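Local coordinates for protein trehalose monomycolate exporter MmpL3 (Mycobacterium tuberculosis, PDB 7NVH) that probably exports trehalose monomycolate, a mycolic acid ester of trehalose, across the inner membrane as an RND-superfamily transporter, at residues A[232-244]-A[306-318]. Numbering follows the deposited sequence.
With AV0 (Lauryl Maltose Neopentyl Glycol), chain B.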
loop_
_atom_site.group_PDB
_atom_site.type_symbol
_atom_site.label_atom_id
_atom_site.label_comp_id
_atom_site.label_asym_id
_atom_site.label_seq_id
_atom_site.Cartn_x
_atom_site.Cartn_y
_atom_site.Cartn_z
ATOM N N PRO A 232 12.254 -3.542 10.203
ATOM C CA PRO A 232 10.989 -4.242 9.975
ATOM C C PRO A 232 10.430 -3.990 8.586
ATOM O O PRO A 232 10.490 -2.885 8.044
ATOM C CB PRO A 232 10.076 -3.641 11.053
ATOM C CG PRO A 232 10.575 -2.250 11.206
ATOM C CD PRO A 232 12.062 -2.278 10.934
ATOM N N VAL A 233 9.876 -5.052 8.009
ATOM C CA VAL A 233 9.254 -5.011 6.693
ATOM C C VAL A 233 7.792 -5.392 6.864
ATOM O O VAL A 233 7.484 -6.431 7.460
ATOM C CB VAL A 233 9.959 -5.946 5.698
ATOM C CG1 VAL A 233 9.040 -6.286 4.542
ATOM C CG2 VAL A 233 11.236 -5.307 5.192
ATOM N N HIS A 234 6.896 -4.557 6.352
ATOM C CA HIS A 234 5.475 -4.778 6.557
ATOM C C HIS A 234 4.955 -5.898 5.660
ATOM O O HIS A 234 5.602 -6.318 4.699
ATOM C CB HIS A 234 4.691 -3.496 6.296
ATOM C CG HIS A 234 3.369 -3.451 6.993
ATOM N ND1 HIS A 234 2.193 -3.824 6.382
ATOM C CD2 HIS A 234 3.039 -3.093 8.256
ATOM C CE1 HIS A 234 1.195 -3.691 7.234
ATOM N NE2 HIS A 234 1.681 -3.251 8.379
ATOM N N TYR A 235 3.759 -6.385 6.000
ATOM C CA TYR A 235 3.115 -7.416 5.195
ATOM C C TYR A 235 2.778 -6.898 3.804
ATOM O O TYR A 235 2.867 -7.638 2.819
ATOM C CB TYR A 235 1.851 -7.913 5.895
ATOM C CG TYR A 235 2.057 -9.122 6.772
ATOM C CD1 TYR A 235 2.213 -8.989 8.143
ATOM C CD2 TYR A 235 2.083 -10.400 6.233
ATOM C CE1 TYR A 235 2.398 -10.091 8.953
ATOM C CE2 TYR A 235 2.265 -11.511 7.036
ATOM C CZ TYR A 235 2.424 -11.349 8.395
ATOM O OH TYR A 235 2.607 -12.448 9.202
ATOM N N PHE A 236 2.379 -5.628 3.705
ATOM C CA PHE A 236 2.019 -5.031 2.425
ATOM C C PHE A 236 3.194 -4.883 1.474
ATOM O O PHE A 236 2.986 -4.458 0.333
ATOM C CB PHE A 236 1.392 -3.658 2.641
ATOM C CG PHE A 236 -0.099 -3.671 2.662
ATOM C CD1 PHE A 236 -0.817 -3.094 1.633
ATOM C CD2 PHE A 236 -0.785 -4.261 3.704
ATOM C CE1 PHE A 236 -2.190 -3.101 1.643
ATOM C CE2 PHE A 236 -2.162 -4.272 3.721
ATOM C CZ PHE A 236 -2.865 -3.694 2.688
ATOM N N ALA A 237 4.411 -5.211 1.904
ATOM C CA ALA A 237 5.561 -5.042 1.026
ATOM C C ALA A 237 5.444 -5.918 -0.213
ATOM O O ALA A 237 5.724 -5.466 -1.327
ATOM C CB ALA A 237 6.851 -5.351 1.782
ATOM N N GLN A 238 5.011 -7.167 -0.046
ATOM C CA GLN A 238 5.013 -8.096 -1.174
ATOM C C GLN A 238 3.867 -7.886 -2.164
ATOM O O GLN A 238 4.101 -8.057 -3.373
ATOM C CB GLN A 238 5.090 -9.535 -0.648
ATOM C CG GLN A 238 4.118 -9.907 0.452
ATOM C CD GLN A 238 4.424 -11.260 1.059
ATOM O OE1 GLN A 238 5.321 -11.968 0.605
ATOM N NE2 GLN A 238 3.682 -11.622 2.098
ATOM N N PRO A 239 2.633 -7.538 -1.762
ATOM C CA PRO A 239 1.635 -7.208 -2.793
ATOM C C PRO A 239 2.034 -6.017 -3.643
ATOM O O PRO A 239 1.788 -6.006 -4.857
ATOM C CB PRO A 239 0.368 -6.919 -1.976
ATOM C CG PRO A 239 0.575 -7.626 -0.707
ATOM C CD PRO A 239 2.029 -7.477 -0.421
ATOM N N VAL A 240 2.656 -5.008 -3.035
ATOM C CA VAL A 240 3.113 -3.851 -3.795
ATOM C C VAL A 240 4.277 -4.233 -4.698
ATOM O O VAL A 240 4.396 -3.731 -5.821
ATOM C CB VAL A 240 3.467 -2.700 -2.841
ATOM C CG1 VAL A 240 4.176 -1.585 -3.583
ATOM C CG2 VAL A 240 2.199 -2.173 -2.200
ATOM N N VAL A 241 5.153 -5.124 -4.230
ATOM C CA VAL A 241 6.207 -5.635 -5.102
ATOM C C VAL A 241 5.604 -6.336 -6.311
ATOM O O VAL A 241 6.071 -6.161 -7.437
ATOM C CB VAL A 241 7.160 -6.559 -4.324
ATOM C CG1 VAL A 241 8.086 -7.276 -5.281
ATOM C CG2 VAL A 241 7.992 -5.748 -3.357
ATOM N N SER A 242 4.548 -7.125 -6.104
ATOM C CA SER A 242 3.889 -7.776 -7.234
ATOM C C SER A 242 3.302 -6.747 -8.195
ATOM O O SER A 242 3.518 -6.821 -9.413
ATOM C CB SER A 242 2.804 -8.726 -6.734
ATOM O OG SER A 242 3.357 -9.744 -5.918
ATOM N N LEU A 243 2.567 -5.767 -7.657
ATOM C CA LEU A 243 1.997 -4.712 -8.491
ATOM C C LEU A 243 3.064 -4.041 -9.340
ATOM O O LEU A 243 2.931 -3.947 -10.564
ATOM C CB LEU A 243 1.296 -3.664 -7.626
ATOM C CG LEU A 243 0.050 -4.025 -6.830
ATOM C CD1 LEU A 243 -0.361 -2.859 -5.953
ATOM C CD2 LEU A 243 -1.058 -4.350 -7.800
ATOM N N ILE A 244 4.146 -3.586 -8.705
ATOM C CA ILE A 244 5.128 -2.749 -9.389
ATOM C C ILE A 244 6.163 -3.569 -10.143
ATOM O O ILE A 244 6.951 -3.005 -10.911
ATOM C CB ILE A 244 5.768 -1.807 -8.348
ATOM C CG1 ILE A 244 4.688 -1.071 -7.553
ATOM C CG2 ILE A 244 6.568 -0.738 -9.020
ATOM C CD1 ILE A 244 3.577 -0.483 -8.401
ATOM N N PHE A 306 5.198 1.519 8.365
ATOM C CA PHE A 306 4.563 0.941 7.186
ATOM C C PHE A 306 5.054 1.631 5.921
ATOM O O PHE A 306 5.541 0.981 4.989
ATOM C CB PHE A 306 3.044 1.057 7.331
ATOM C CG PHE A 306 2.275 0.821 6.062
ATOM C CD1 PHE A 306 1.868 -0.452 5.713
ATOM C CD2 PHE A 306 1.924 1.877 5.241
ATOM C CE1 PHE A 306 1.148 -0.670 4.557
ATOM C CE2 PHE A 306 1.207 1.663 4.082
ATOM C CZ PHE A 306 0.818 0.388 3.741
ATOM N N LEU A 307 4.970 2.961 5.892
ATOM C CA LEU A 307 5.342 3.704 4.694
ATOM C C LEU A 307 6.832 3.594 4.410
ATOM O O LEU A 307 7.239 3.522 3.247
ATOM C CB LEU A 307 4.923 5.164 4.837
ATOM C CG LEU A 307 3.441 5.404 4.559
ATOM C CD1 LEU A 307 3.121 6.879 4.564
ATOM C CD2 LEU A 307 3.050 4.780 3.233
ATOM N N LYS A 308 7.664 3.579 5.454
ATOM C CA LYS A 308 9.104 3.474 5.246
ATOM C C LYS A 308 9.507 2.142 4.630
ATOM O O LYS A 308 10.578 2.058 4.022
ATOM C CB LYS A 308 9.848 3.678 6.565
ATOM C CG LYS A 308 10.015 5.133 6.958
ATOM C CD LYS A 308 10.844 5.268 8.220
ATOM C CE LYS A 308 10.992 6.724 8.624
ATOM N NZ LYS A 308 11.888 7.466 7.698
ATOM N N SER A 309 8.687 1.104 4.774
ATOM C CA SER A 309 8.978 -0.177 4.142
ATOM C C SER A 309 8.332 -0.292 2.770
ATOM O O SER A 309 8.926 -0.868 1.851
ATOM C CB SER A 309 8.507 -1.326 5.033
ATOM O OG SER A 309 7.095 -1.412 5.038
ATOM N N LEU A 310 7.124 0.248 2.608
ATOM C CA LEU A 310 6.497 0.245 1.291
ATOM C C LEU A 310 7.276 1.095 0.296
ATOM O O LEU A 310 7.373 0.744 -0.884
ATOM C CB LEU A 310 5.043 0.706 1.386
ATOM C CG LEU A 310 4.007 -0.351 1.781
ATOM C CD1 LEU A 310 3.971 -1.398 0.703
ATOM C CD2 LEU A 310 4.289 -1.018 3.108
ATOM N N THR A 311 7.849 2.214 0.746
ATOM C CA THR A 311 8.658 3.017 -0.162
ATOM C C THR A 311 9.943 2.291 -0.540
ATOM O O THR A 311 10.401 2.395 -1.681
ATOM C CB THR A 311 8.961 4.388 0.448
ATOM O OG1 THR A 311 9.648 5.194 -0.515
ATOM C CG2 THR A 311 9.822 4.263 1.686
ATOM N N TYR A 312 10.529 1.536 0.393
ATOM C CA TYR A 312 11.686 0.715 0.049
ATOM C C TYR A 312 11.317 -0.335 -0.984
ATOM O O TYR A 312 12.062 -0.565 -1.942
ATOM C CB TYR A 312 12.257 0.044 1.297
ATOM C CG TYR A 312 12.972 0.976 2.239
ATOM C CD1 TYR A 312 13.375 2.235 1.827
ATOM C CD2 TYR A 312 13.251 0.592 3.541
ATOM C CE1 TYR A 312 14.031 3.085 2.686
ATOM C CE2 TYR A 312 13.905 1.439 4.408
ATOM C CZ TYR A 312 14.293 2.684 3.976
ATOM O OH TYR A 312 14.948 3.533 4.836
ATOM N N ALA A 313 10.167 -0.985 -0.803
ATOM C CA ALA A 313 9.724 -1.988 -1.765
ATOM C C ALA A 313 9.519 -1.370 -3.141
ATOM O O ALA A 313 9.960 -1.922 -4.155
ATOM C CB ALA A 313 8.437 -2.652 -1.276
ATOM N N THR A 314 8.864 -0.208 -3.188
ATOM C CA THR A 314 8.621 0.457 -4.463
ATOM C C THR A 314 9.929 0.850 -5.137
ATOM O O THR A 314 10.120 0.607 -6.333
ATOM C CB THR A 314 7.737 1.685 -4.252
ATOM O OG1 THR A 314 6.477 1.280 -3.705
ATOM C CG2 THR A 314 7.503 2.402 -5.569
ATOM N N ILE A 315 10.847 1.455 -4.380
ATOM C CA ILE A 315 12.110 1.906 -4.956
ATOM C C ILE A 315 12.905 0.720 -5.482
ATOM O O ILE A 315 13.431 0.752 -6.601
ATOM C CB ILE A 315 12.915 2.709 -3.920
ATOM C CG1 ILE A 315 12.284 4.084 -3.704
ATOM C CG2 ILE A 315 14.360 2.848 -4.359
ATOM C CD1 ILE A 315 13.009 4.931 -2.687
ATOM N N ALA A 316 12.999 -0.347 -4.686
ATOM C CA ALA A 316 13.747 -1.519 -5.116
ATOM C C ALA A 316 13.133 -2.137 -6.362
ATOM O O ALA A 316 13.848 -2.469 -7.313
ATOM C CB ALA A 316 13.813 -2.544 -3.986
ATOM N N SER A 317 11.806 -2.276 -6.389
ATOM C CA SER A 317 11.162 -2.898 -7.539
ATOM C C SER A 317 11.346 -2.065 -8.801
ATOM O O SER A 317 11.664 -2.609 -9.863
ATOM C CB SER A 317 9.679 -3.123 -7.249
ATOM O OG SER A 317 8.962 -1.908 -7.317
ATOM N N VAL A 318 11.177 -0.742 -8.709
ATOM C CA VAL A 318 11.288 0.082 -9.910
ATOM C C VAL A 318 12.731 0.141 -10.394
ATOM O O VAL A 318 12.993 0.070 -11.602
ATOM C CB VAL A 318 10.703 1.488 -9.677
ATOM C CG1 VAL A 318 9.287 1.382 -9.199
ATOM C CG2 VAL A 318 11.527 2.281 -8.683
HETATM C C1 AV0 B . -2.071 -3.689 16.529
HETATM O O1 AV0 B . -3.124 -3.691 15.626
HETATM C C2 AV0 B . -0.793 -3.245 15.846
HETATM O O2 AV0 B . -0.494 -4.158 14.789
HETATM C C3 AV0 B . 0.356 -3.217 16.807
HETATM O O3 AV0 B . 1.480 -2.588 16.129
HETATM C C4 AV0 B . 0.069 -2.477 18.069
HETATM O O4 AV0 B . 1.057 -2.865 19.091
HETATM C C5 AV0 B . -1.313 -2.761 18.662
HETATM O O5 AV0 B . -2.399 -2.775 17.650
HETATM C C6 AV0 B . -1.627 -1.710 19.676
HETATM O O6 AV0 B . -2.886 -1.156 19.390
HETATM C CAA AV0 B . -1.680 -7.409 5.185
HETATM C CAB AV0 B . -12.062 -9.346 22.656
HETATM O OAI AV0 B . 2.864 -0.219 16.430
HETATM O OAJ AV0 B . -15.140 -1.118 20.302
HETATM O OAL AV0 B . -10.412 1.217 14.121
HETATM O OAN AV0 B . -11.016 -1.648 19.126
HETATM O OAP AV0 B . -9.286 -3.715 18.330
HETATM O OAQ AV0 B . 2.840 1.096 21.024
HETATM O OAR AV0 B . -15.487 1.652 18.390
HETATM O OAS AV0 B . 5.038 -1.561 19.874
HETATM O OAT AV0 B . -15.041 2.258 15.606
HETATM O OAU AV0 B . 1.754 -1.554 21.471
HETATM O OAV AV0 B . -12.701 1.125 14.589
HETATM C CAW AV0 B . -1.956 -7.464 6.677
HETATM C CAX AV0 B . -12.141 -9.411 21.098
HETATM C CAY AV0 B . -1.081 -6.449 7.394
HETATM C CAZ AV0 B . -11.293 -8.262 20.485
HETATM C CBA AV0 B . -1.590 -6.262 8.824
HETATM C CBB AV0 B . -11.438 -8.298 18.946
HETATM C CBC AV0 B . -3.095 -5.937 8.790
HETATM C CBD AV0 B . -10.731 -7.060 18.309
HETATM C CBE AV0 B . -3.542 -5.387 10.182
HETATM C CBF AV0 B . -10.474 -7.348 16.816
HETATM C CBG AV0 B . -3.175 -6.434 11.318
HETATM C CBH AV0 B . -9.665 -6.156 16.178
HETATM C CBI AV0 B . -2.971 -5.668 12.678
HETATM C CBJ AV0 B . -8.541 -6.734 15.268
HETATM C CBK AV0 B . -4.292 -5.774 13.563
HETATM C CBL AV0 B . -7.661 -5.565 14.703
HETATM C CBM AV0 B . 3.649 0.070 17.565
HETATM C CBN AV0 B . -15.340 -1.280 18.919
HETATM C CBP AV0 B . -9.623 0.963 15.261
HETATM C CBQ AV0 B . -4.945 -4.340 13.734
HETATM C CBR AV0 B . -6.346 -5.472 15.550
HETATM C CBS AV0 B . -4.380 -4.001 16.257
HETATM C CBT AV0 B . -6.500 -2.901 15.271
HETATM O OBV AV0 B . -7.290 -2.976 16.475
HETATM O OBX AV0 B . -8.543 -1.146 15.715
HETATM O OBY AV0 B . 1.648 -0.616 18.749
HETATM O OBZ AV0 B . -13.580 -1.335 17.251
HETATM O OCB AV0 B . -11.796 0.152 17.076
HETATM C CCC AV0 B . 2.759 0.361 18.733
HETATM C CCD AV0 B . -14.325 -0.451 18.155
HETATM C CCF AV0 B . -9.846 -0.456 15.725
HETATM C CCH AV0 B . -10.517 -1.776 17.748
HETATM C CCJ AV0 B . -8.580 -2.465 16.373
HETATM C CCL AV0 B . -9.185 -2.385 17.780
HETATM C CCM AV0 B . -5.543 -4.188 15.188
HETATM C CCN AV0 B . 3.577 0.356 20.028
HETATM C CCO AV0 B . -15.057 0.674 17.421
HETATM C CCQ AV0 B . -10.478 -0.426 17.118
HETATM C CCR AV0 B . 2.122 -1.957 19.125
HETATM C CCS AV0 B . -12.699 -0.578 16.333
HETATM C CCT AV0 B . 3.883 -0.986 20.583
HETATM C CCU AV0 B . -14.204 1.357 16.409
HETATM C CCV AV0 B . 2.748 -1.941 20.512
HETATM C CCW AV0 B . -13.542 0.403 15.521
#
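Ser309 OG donates to Phe306 O at 2.9 Å, one turn back in its own helix, and accepts a weak bond from His234 N across the contact. The carbonyl of Phe306 also takes the backbone N-H groups of Ser309 and Leu310, so three donors share one oxygen. The Phe306 ring turns its edge to two aromatic neighbours. Its CD1 stands 3.4 Å above the plane of the His234 imidazole, over the ring centre, the planes at 85°, a T-shaped stack. CE1 touches Phe236 CB at 3.6 Å, and the Phe306 edge meets the Phe236 face in an offset edge-to-face pair. Phe236 N gives the imidazole ND1 a capping bond (3.2 Å), straight at the hydrogen but slightly tilted from the ring plane, at the turn into helix 237-246. Phe43 stacks on the Phe306 ring and meets the His234 ring at about a right angle. In this RND-type transporter the cluster lies where the helical bundle meets the detergent pocket; carbon CAA of lauryl maltose neopentyl glycol is 3.5 Å from Phe236 CE2. Deeper in the bundle, segments 237-244 and 306-318 run in the same direction, their axes 28° apart. With CG anti to its carbonyl carbon (chi1 -83°), Leu310 carries CD1 to Val240 CG2 at 3.5 Å, while its CD2 lies over a face of Phe306. Farther along, Val241 CG2 meets Ala313 CB, and Ile244 CG2 packs against Val318 CG1.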